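Local coordinates for bifunctional GH43-CE protein (Bacteroides eggerthii, PDB 6MLY) that probably releases xylose from xylan-type chains through a family 43 glycoside hydrolase domain, joined in one chain to a carbohydrate esterase domain, at residues R326-V331 and A341-S346. Residues are numbered along the deposited sequence; the frame is centred on the assembly and turned at random.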
loop_
_atom_site.group_PDB
_atom_site.type_symbol
_atom_site.label_atom_id
_atom_site.label_comp_id
_atom_site.label_asym_id
_atom_site.label_seq_id
_atom_site.Cartn_x
_atom_site.Cartn_y
_atom_site.Cartn_z
ATOM N N ARG A 326 10.332 27.255 -12.863
ATOM C CA ARG A 326 10.700 26.521 -11.660
ATOM C C ARG A 326 11.289 25.163 -12.072
ATOM O O ARG A 326 10.663 24.411 -12.831
ATOM C CB ARG A 326 9.487 26.331 -10.742
ATOM C CG ARG A 326 9.393 27.337 -9.605
ATOM C CD ARG A 326 8.763 26.725 -8.369
ATOM N NE ARG A 326 9.577 25.646 -7.806
ATOM C CZ ARG A 326 10.437 25.782 -6.796
ATOM N NH1 ARG A 326 10.621 26.965 -6.234
ATOM N NH2 ARG A 326 11.105 24.734 -6.345
ATOM N N ALA A 327 12.494 24.858 -11.575
ATOM C CA ALA A 327 13.167 23.592 -11.863
ATOM C C ALA A 327 12.327 22.414 -11.349
ATOM O O ALA A 327 12.208 21.408 -12.034
ATOM C CB ALA A 327 14.551 23.583 -11.262
ATOM N N LEU A 328 11.747 22.559 -10.150
ATOM C CA LEU A 328 10.902 21.537 -9.536
ATOM C C LEU A 328 9.587 22.163 -9.075
ATOM O O LEU A 328 9.569 22.937 -8.120
ATOM C CB LEU A 328 11.646 20.898 -8.358
ATOM C CG LEU A 328 12.788 19.952 -8.735
ATOM C CD1 LEU A 328 13.728 19.736 -7.557
ATOM C CD2 LEU A 328 12.262 18.614 -9.246
ATOM N N PRO A 329 8.448 21.834 -9.729
ATOM C CA PRO A 329 7.131 22.264 -9.255
ATOM C C PRO A 329 6.986 22.159 -7.730
ATOM O O PRO A 329 7.584 21.288 -7.098
ATOM C CB PRO A 329 6.187 21.280 -9.967
ATOM C CG PRO A 329 6.879 20.976 -11.278
ATOM C CD PRO A 329 8.362 21.032 -10.963
ATOM N N LEU A 330 6.164 23.033 -7.152
ATOM C CA LEU A 330 6.058 23.141 -5.696
ATOM C C LEU A 330 5.585 21.806 -5.099
ATOM O O LEU A 330 5.910 21.488 -3.952
ATOM C CB LEU A 330 5.105 24.290 -5.349
ATOM C CG LEU A 330 5.587 25.677 -5.767
ATOM C CD1 LEU A 330 4.416 26.632 -5.919
ATOM C CD2 LEU A 330 6.608 26.223 -4.777
ATOM N N VAL A 331 4.836 21.030 -5.895
ATOM C CA VAL A 331 4.300 19.721 -5.476
ATOM C C VAL A 331 5.439 18.813 -4.985
ATOM O O VAL A 331 5.188 17.893 -4.193
ATOM C CB VAL A 331 3.499 19.036 -6.600
ATOM C CG1 VAL A 331 2.267 19.832 -7.003
ATOM C CG2 VAL A 331 4.366 18.740 -7.813
ATOM N N ALA A 341 24.118 18.883 -5.891
ATOM C CA ALA A 341 25.157 18.532 -6.867
ATOM C C ALA A 341 24.734 17.320 -7.706
ATOM O O ALA A 341 25.085 17.246 -8.875
ATOM C CB ALA A 341 26.461 18.258 -6.158
ATOM N N LEU A 342 23.967 16.399 -7.104
ATOM C CA LEU A 342 23.810 15.022 -7.607
ATOM C C LEU A 342 22.487 14.799 -8.356
ATOM O O LEU A 342 22.226 13.688 -8.780
ATOM C CB LEU A 342 23.919 14.062 -6.419
ATOM C CG LEU A 342 25.307 13.962 -5.786
ATOM C CD1 LEU A 342 25.248 13.169 -4.492
ATOM C CD2 LEU A 342 26.308 13.338 -6.747
ATOM N N TRP A 343 21.651 15.831 -8.510
ATOM C CA TRP A 343 20.509 15.757 -9.430
ATOM C C TRP A 343 20.641 16.863 -10.478
ATOM O O TRP A 343 21.387 17.818 -10.281
ATOM C CB TRP A 343 19.163 15.817 -8.693
ATOM C CG TRP A 343 18.838 17.125 -8.034
ATOM C CD1 TRP A 343 19.201 17.521 -6.780
ATOM C CD2 TRP A 343 18.040 18.195 -8.573
ATOM N NE1 TRP A 343 18.703 18.766 -6.509
ATOM C CE2 TRP A 343 17.992 19.212 -7.591
ATOM C CE3 TRP A 343 17.374 18.405 -9.788
ATOM C CZ2 TRP A 343 17.302 20.410 -7.782
ATOM C CZ3 TRP A 343 16.694 19.591 -9.976
ATOM C CH2 TRP A 343 16.660 20.580 -8.988
ATOM N N SER A 344 19.929 16.704 -11.597
ATOM C CA SER A 344 20.008 17.648 -12.702
ATOM C C SER A 344 18.840 17.439 -13.671
ATOM O O SER A 344 18.282 16.347 -13.747
ATOM C CB SER A 344 21.329 17.526 -13.411
ATOM O OG SER A 344 21.392 18.427 -14.506
ATOM N N LEU A 345 18.488 18.508 -14.396
ATOM C CA LEU A 345 17.478 18.470 -15.458
ATOM C C LEU A 345 18.065 18.920 -16.804
ATOM O O LEU A 345 17.341 18.949 -17.790
ATOM C CB LEU A 345 16.302 19.373 -15.072
ATOM C CG LEU A 345 15.392 18.841 -13.968
ATOM C CD1 LEU A 345 14.432 19.922 -13.497
ATOM C CD2 LEU A 345 14.620 17.616 -14.433
ATOM N N SER A 346 19.354 19.280 -16.843
ATOM C CA SER A 346 20.006 19.680 -18.090
ATOM C C SER A 346 20.999 18.602 -18.556
ATOM O O SER A 346 21.567 18.714 -19.647
ATOM C CB SER A 346 20.659 21.036 -17.953
ATOM O OG SER A 346 21.760 20.992 -17.061
#
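Leu328 and Trp343 make a CH-pi contact, the centre of a small apolar junction between the loop that leads into strand 333-335 and the short, weakly bonded edge strand 343-344 of the seven-stranded sheet. The two side chains meet head-on, and CD1 of Leu328 lies over one face of the indole, 3.8 Å from the centroid of its six-membered ring and 30° off the normal. Ala327 CB meets the same ring at its edge, 4.3 Å from Trp343 CH2, so neighbouring loop residues touch the ring in two different ways. A chi1 of 68° tucks Trp343 CG over its own backbone, flanked by N and C, which brings the six-membered ring against Leu328; NE1 is hydrogen-bonded to Asn340 OD1, which helps fix its rotation. Leu345 extends the apolar patch, its CD1 4.3 Å from Ala327 CB. No hydrogen bond joins the segments. Within the loop, Arg326 NE and NH2 both donate to Leu328 O, at 2.7 and 3.0 Å, and this twice-bonded oxygen lies in the guanidinium plane. Trp334, of strand 333-335, and Leu354 also touch the indole. The contact links an edge strand of one sheet to the connection entering the other, as suits a concanavalin A-like beta-sandwich.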